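Local coordinates for sulfhydryl oxidase 1 (Homo sapiens, PDB 3LLK), which catalyses disulfide formation in proteins by an FAD-dependent oxidation of thiols, probably handing the electrons on to molecular oxygen, at residues A[179-184]-A[189-194]; A[226-231]-A[235-240]. One frame throughout, in Å; residues are numbered along the deposited sequence.

Contact 1 (A[179-184]-A[189-194]); sequences MHRVGS and VLWLWS. With FAD (flavin-adenine dinucleotide), chain D.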
# COMPACT_ATOMS: atom_id res chain seq x y z
N MET A 179 7.44 12.91 8.19
CA MET A 179 6.57 12.95 7.02
C MET A 179 6.24 14.39 6.61
O MET A 179 5.92 14.66 5.45
CB MET A 179 5.27 12.18 7.25
CG MET A 179 4.46 12.04 5.97
SD MET A 179 2.90 11.17 6.14
CE MET A 179 3.47 9.48 6.09
N HIS A 180 6.35 15.30 7.57
CA HIS A 180 6.06 16.71 7.33
C HIS A 180 7.15 17.41 6.51
O HIS A 180 6.99 18.56 6.12
CB HIS A 180 5.88 17.43 8.68
CG HIS A 180 7.06 17.33 9.58
ND1 HIS A 180 8.16 18.15 9.47
CD2 HIS A 180 7.33 16.48 10.61
CE1 HIS A 180 9.06 17.82 10.38
NE2 HIS A 180 8.58 16.81 11.09
N ARG A 181 8.26 16.70 6.25
CA ARG A 181 9.36 17.26 5.47
C ARG A 181 9.15 17.00 3.97
O ARG A 181 9.81 17.61 3.13
CB ARG A 181 10.69 16.65 5.90
CG ARG A 181 10.88 15.20 5.46
CD ARG A 181 12.19 14.61 5.98
NE ARG A 181 12.23 13.17 5.78
CZ ARG A 181 13.17 12.37 6.27
NH1 ARG A 181 14.16 12.87 6.99
NH2 ARG A 181 13.12 11.06 6.04
N VAL A 182 8.25 16.07 3.66
CA VAL A 182 7.94 15.72 2.29
C VAL A 182 7.27 16.90 1.58
O VAL A 182 6.15 17.28 1.93
CB VAL A 182 6.98 14.52 2.24
CG1 VAL A 182 6.76 14.10 0.80
CG2 VAL A 182 7.53 13.38 3.07
N GLY A 183 7.94 17.48 0.59
CA GLY A 183 7.38 18.61 -0.11
C GLY A 183 7.05 18.39 -1.57
O GLY A 183 6.83 19.36 -2.30
N SER A 184 7.03 17.14 -2.01
CA SER A 184 6.71 16.85 -3.41
C SER A 184 6.37 15.39 -3.63
O SER A 184 6.67 14.53 -2.80
CB SER A 184 7.90 17.23 -4.30
OG SER A 184 9.04 16.49 -3.92
N VAL A 189 7.56 9.61 -2.54
CA VAL A 189 7.94 8.27 -2.99
C VAL A 189 9.17 7.80 -2.21
O VAL A 189 9.20 6.67 -1.71
CB VAL A 189 8.29 8.25 -4.50
CG1 VAL A 189 9.06 6.98 -4.85
CG2 VAL A 189 7.00 8.32 -5.32
N LEU A 190 10.17 8.67 -2.11
CA LEU A 190 11.40 8.35 -1.41
C LEU A 190 11.18 8.23 0.09
O LEU A 190 11.85 7.45 0.76
CB LEU A 190 12.46 9.42 -1.68
CG LEU A 190 13.00 9.48 -3.11
CD1 LEU A 190 13.90 10.70 -3.27
CD2 LEU A 190 13.78 8.20 -3.42
N TRP A 191 10.26 9.02 0.62
CA TRP A 191 9.99 8.98 2.05
C TRP A 191 9.45 7.61 2.46
O TRP A 191 9.85 7.04 3.48
CB TRP A 191 8.96 10.04 2.47
CG TRP A 191 8.76 10.05 3.96
CD1 TRP A 191 9.49 10.75 4.88
CD2 TRP A 191 7.86 9.22 4.72
NE1 TRP A 191 9.12 10.41 6.16
CE2 TRP A 191 8.11 9.47 6.09
CE3 TRP A 191 6.87 8.29 4.37
CZ2 TRP A 191 7.41 8.83 7.11
CZ3 TRP A 191 6.17 7.65 5.40
CH2 TRP A 191 6.45 7.93 6.75
N LEU A 192 8.51 7.09 1.67
CA LEU A 192 7.90 5.80 1.98
C LEU A 192 8.93 4.69 1.80
O LEU A 192 8.98 3.74 2.57
CB LEU A 192 6.70 5.54 1.06
CG LEU A 192 5.80 4.36 1.46
CD1 LEU A 192 5.26 4.57 2.86
CD2 LEU A 192 4.67 4.22 0.46
N TRP A 193 9.74 4.83 0.76
CA TRP A 193 10.78 3.86 0.45
C TRP A 193 11.78 3.73 1.60
O TRP A 193 12.03 2.62 2.08
CB TRP A 193 11.52 4.28 -0.82
CG TRP A 193 12.89 3.69 -0.97
CD1 TRP A 193 13.20 2.40 -1.29
CD2 TRP A 193 14.14 4.37 -0.79
NE1 TRP A 193 14.56 2.23 -1.32
CE2 TRP A 193 15.16 3.43 -1.02
CE3 TRP A 193 14.48 5.69 -0.46
CZ2 TRP A 193 16.52 3.76 -0.93
CZ3 TRP A 193 15.84 6.02 -0.37
CH2 TRP A 193 16.84 5.05 -0.61
N SER A 194 12.34 4.85 2.03
CA SER A 194 13.32 4.81 3.11
C SER A 194 12.67 4.44 4.44
O SER A 194 13.29 3.77 5.26
CB SER A 194 14.06 6.15 3.23
OG SER A 194 13.19 7.20 3.60
PA FAD D . 7.38 -6.51 3.01
O1A FAD D . 5.93 -6.68 3.29
O2A FAD D . 8.29 -5.73 3.89
O5B FAD D . 7.60 -5.98 1.55
C5B FAD D . 6.68 -6.11 0.47
C4B FAD D . 7.60 -6.16 -0.73
O4B FAD D . 7.78 -4.78 -1.12
C3B FAD D . 8.91 -6.97 -0.90
O3B FAD D . 8.75 -8.35 -1.22
C2B FAD D . 9.60 -6.12 -1.87
O2B FAD D . 9.34 -6.41 -3.21
C1B FAD D . 9.13 -4.69 -1.59
N9A FAD D . 9.88 -3.85 -0.72
C8A FAD D . 10.75 -4.12 0.37
N7A FAD D . 11.31 -3.10 0.93
C5A FAD D . 10.82 -2.05 0.17
C6A FAD D . 11.09 -0.67 0.25
N6A FAD D . 11.96 -0.15 1.13
N1A FAD D . 10.50 0.20 -0.63
C2A FAD D . 9.69 -0.20 -1.65
N3A FAD D . 9.41 -1.58 -1.74
C4A FAD D . 10.01 -2.46 -0.79
N1 FAD D . 5.65 -6.00 11.29
C2 FAD D . 6.21 -6.24 12.53
O2 FAD D . 6.41 -7.42 12.83
N3 FAD D . 6.45 -5.05 13.20
C4 FAD D . 6.20 -3.72 12.77
O4 FAD D . 6.45 -2.74 13.54
C4X FAD D . 5.64 -3.59 11.51
N5 FAD D . 5.25 -2.31 11.02
C5X FAD D . 4.57 -2.10 9.79
C6 FAD D . 4.14 -0.80 9.47
C7 FAD D . 3.47 -0.60 8.23
C7M FAD D . 3.03 0.84 7.96
C8 FAD D . 3.25 -1.68 7.33
C8M FAD D . 2.60 -1.67 5.95
C9 FAD D . 3.66 -2.96 7.69
C9A FAD D . 4.28 -3.27 8.93
N10 FAD D . 4.82 -4.53 9.51
C10 FAD D . 5.36 -4.77 10.75
C1' FAD D . 4.87 -5.64 8.62
C2' FAD D . 6.11 -5.85 7.80
O2' FAD D . 6.65 -4.58 7.36
C3' FAD D . 6.02 -6.74 6.60
O3' FAD D . 4.98 -6.30 5.74
C4' FAD D . 5.96 -8.25 6.77
O4' FAD D . 6.87 -8.69 7.82
C5' FAD D . 6.10 -9.09 5.57
O5' FAD D . 7.42 -8.90 5.08
P FAD D . 7.91 -9.29 3.66
O1P FAD D . 9.26 -9.80 3.91
O2P FAD D . 6.99 -10.21 2.96
O3P FAD D . 8.02 -7.95 2.76
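Met179 lies across one face of the Trp191 indole where, in the Erv/ALR-family helical domain, the chain leaves helix 165-179 and turns back into helix 185-203. The packing is tight on this side. CE of Met179 comes within 3.3 Å of CZ3 of Trp191, while SD stands 5.0 Å from the centroid of the six-membered ring, almost on its normal, a Met-aromatic contact. CG lies anti to the backbone N (chi1 -171°) and the chain bends only at its last torsion, which brings the methyl back over the benzo ring. Closer to the backbone, CA makes a CH-pi contact with the five-membered ring, 4.1 Å from its centroid. A flexible thioether suits this place, since it can follow a broad flat ring. CG2 of Val182 rests obliquely near CG of Trp191, 3.7 Å away; a compact branched side chain suits a spot it also shares with Ala187 and Ala188. Leu151 of helix 150-161 packs against all three side chains, and Ser178 takes the indole N-H.

Toward solvent the contact thins out. The Arg181 chain, extended from CG to NE, brings NE and NH2 each to 3.8 Å from CD1 of Trp191; NE lies in the ring plane, with the guanidinium turned 74° to it. Around the helix from Trp191, Trp193 serves the cofactor: its backbone O accepts a hydrogen bond from the adenine N6A of FAD at 2.9 Å.

Contact 2 (A[226-231]-A[235-240]); sequences ACHNER and PVWDVE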
# COMPACT_ATOMS: atom_id res chain seq x y z
N ALA A 226 22.62 0.01 -9.91
CA ALA A 226 22.94 1.44 -9.97
C ALA A 226 22.43 2.21 -8.76
O ALA A 226 22.92 3.29 -8.46
CB ALA A 226 22.38 2.04 -11.26
N CYS A 227 21.44 1.65 -8.07
CA CYS A 227 20.86 2.30 -6.90
C CYS A 227 21.87 2.39 -5.77
O CYS A 227 21.71 3.19 -4.84
CB CYS A 227 19.65 1.50 -6.41
SG CYS A 227 18.18 1.49 -7.49
N HIS A 228 22.90 1.55 -5.86
CA HIS A 228 23.94 1.45 -4.84
C HIS A 228 25.26 2.17 -5.14
O HIS A 228 25.85 1.97 -6.20
CB HIS A 228 24.25 -0.03 -4.60
CG HIS A 228 23.08 -0.83 -4.13
ND1 HIS A 228 22.84 -1.08 -2.80
CD2 HIS A 228 22.07 -1.41 -4.81
CE1 HIS A 228 21.73 -1.79 -2.68
NE2 HIS A 228 21.24 -2.01 -3.88
N ASN A 229 25.71 2.98 -4.18
CA ASN A 229 26.98 3.69 -4.32
C ASN A 229 28.10 2.78 -3.80
O ASN A 229 27.82 1.75 -3.17
CB ASN A 229 26.97 5.02 -3.55
CG ASN A 229 26.22 6.12 -4.30
OD1 ASN A 229 26.27 6.19 -5.53
ND2 ASN A 229 25.55 6.99 -3.56
N GLU A 230 29.35 3.15 -4.05
CA GLU A 230 30.47 2.33 -3.63
C GLU A 230 31.28 2.88 -2.46
O GLU A 230 31.65 2.13 -1.55
CB GLU A 230 31.41 2.07 -4.81
CG GLU A 230 30.81 1.25 -5.94
CD GLU A 230 30.27 -0.09 -5.47
OE1 GLU A 230 29.25 -0.10 -4.75
OE2 GLU A 230 30.86 -1.14 -5.81
N ARG A 231 31.56 4.18 -2.48
CA ARG A 231 32.35 4.80 -1.43
C ARG A 231 31.66 4.85 -0.08
O ARG A 231 30.43 4.98 0.01
CB ARG A 231 32.74 6.23 -1.82
CG ARG A 231 33.80 6.33 -2.89
CD ARG A 231 34.02 7.80 -3.24
NE ARG A 231 34.47 8.59 -2.10
CZ ARG A 231 35.75 8.73 -1.75
NH1 ARG A 231 36.71 8.12 -2.44
NH2 ARG A 231 36.07 9.49 -0.71
N PRO A 235 26.82 8.72 0.31
CA PRO A 235 25.69 7.96 0.85
C PRO A 235 25.59 6.54 0.31
O PRO A 235 26.14 6.21 -0.74
CB PRO A 235 24.48 8.82 0.47
CG PRO A 235 24.94 9.50 -0.79
CD PRO A 235 26.35 9.90 -0.42
N VAL A 236 24.90 5.68 1.06
CA VAL A 236 24.72 4.29 0.65
C VAL A 236 23.95 4.22 -0.65
O VAL A 236 24.34 3.52 -1.59
CB VAL A 236 23.95 3.49 1.73
CG1 VAL A 236 23.39 2.21 1.14
CG2 VAL A 236 24.89 3.16 2.89
N TRP A 237 22.85 4.96 -0.71
CA TRP A 237 22.00 4.96 -1.88
C TRP A 237 22.16 6.13 -2.84
O TRP A 237 22.35 7.28 -2.43
CB TRP A 237 20.52 4.93 -1.46
CG TRP A 237 20.13 3.75 -0.64
CD1 TRP A 237 20.05 3.69 0.72
CD2 TRP A 237 19.77 2.45 -1.12
NE1 TRP A 237 19.65 2.44 1.12
CE2 TRP A 237 19.47 1.66 0.01
CE3 TRP A 237 19.67 1.89 -2.40
CZ2 TRP A 237 19.08 0.32 -0.11
CZ3 TRP A 237 19.28 0.56 -2.51
CH2 TRP A 237 18.99 -0.21 -1.37
N ASP A 238 22.07 5.83 -4.13
CA ASP A 238 22.10 6.87 -5.15
C ASP A 238 20.62 7.24 -5.22
O ASP A 238 19.82 6.53 -5.82
CB ASP A 238 22.54 6.30 -6.50
CG ASP A 238 22.57 7.36 -7.60
OD1 ASP A 238 21.67 8.23 -7.61
OD2 ASP A 238 23.47 7.31 -8.46
N VAL A 239 20.25 8.34 -4.58
CA VAL A 239 18.87 8.79 -4.54
C VAL A 239 18.22 8.99 -5.91
O VAL A 239 17.04 8.68 -6.10
CB VAL A 239 18.77 10.09 -3.74
CG1 VAL A 239 17.41 10.73 -3.93
CG2 VAL A 239 19.00 9.79 -2.26
N GLU A 240 18.97 9.51 -6.88
CA GLU A 240 18.41 9.73 -8.21
C GLU A 240 18.16 8.40 -8.90
O GLU A 240 17.10 8.18 -9.48
CB GLU A 240 19.36 10.58 -9.06
CG GLU A 240 19.57 11.98 -8.55
CD GLU A 240 20.29 12.85 -9.57
OE1 GLU A 240 20.63 14.01 -9.23
OE2 GLU A 240 20.50 12.38 -10.71
O HOH W 1 24.79 5.20 -9.12
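His228 lays one face of its imidazole over the rim of the Trp237 indole, CE1 to CZ3 3.4 Å, with the two planes inclined at 42°. Both come from residues facing each other in a single antiparallel bridge, a non-hydrogen-bonded pair, and the same first torsion (chi1 -60° and -59°) sends them the same way. Histidine suits the place by doing two jobs: its ring face meets the indole while NE2 bonds to Pro219 O. Two backbone bonds flank the bridge: Asp238 N to Cys227 O, 2.8 Å and nearly straight, and Asn229 N to Val236 O, 3.0 Å.

Asn229 adds a third bond, its ND2 reaching Pro235 O at 3.0 Å; the acceptor lies in the amide plane, though the donor stands above the carbonyl plane. A leucine here would probably leave Pro235 O without this donor and the turn less firmly closed. Further along, beside Asp238, one water donates to both Ala226 O and Asp238 OD2, while Asp238 OD1 caps helix 239-249 at Ala241 N. An aspartate suits such an N-cap, where its charge probably meets the helix dipole favourably. These polar bonds probably help keep Cys227, disulfide-bonded to Cys224, in place beside the first turns of that helix.

The two contacts come in series along the chain, contact 1 closing before contact 2 opens, and their centres lie 18 Å apart on the same side of the molecule's centre. Contact 1 is built on helix 185-203, partly buried; contact 2 leads into the next helix, 239-249, at the surface. They touch where helix 185-203 meets the chain entering helix 239-249: Trp193 meets Trp237 edge-to-face, with CZ2 of Trp193 3.5 Å from CD2 of Trp237, and Leu190 packs on Val239. Trp193 belongs to the FAD pocket and the Trp237 side chain lies about 7 Å from the cofactor, so this junction joins the Cys224-Cys227 disulfide loop to the flavin-binding helical domain.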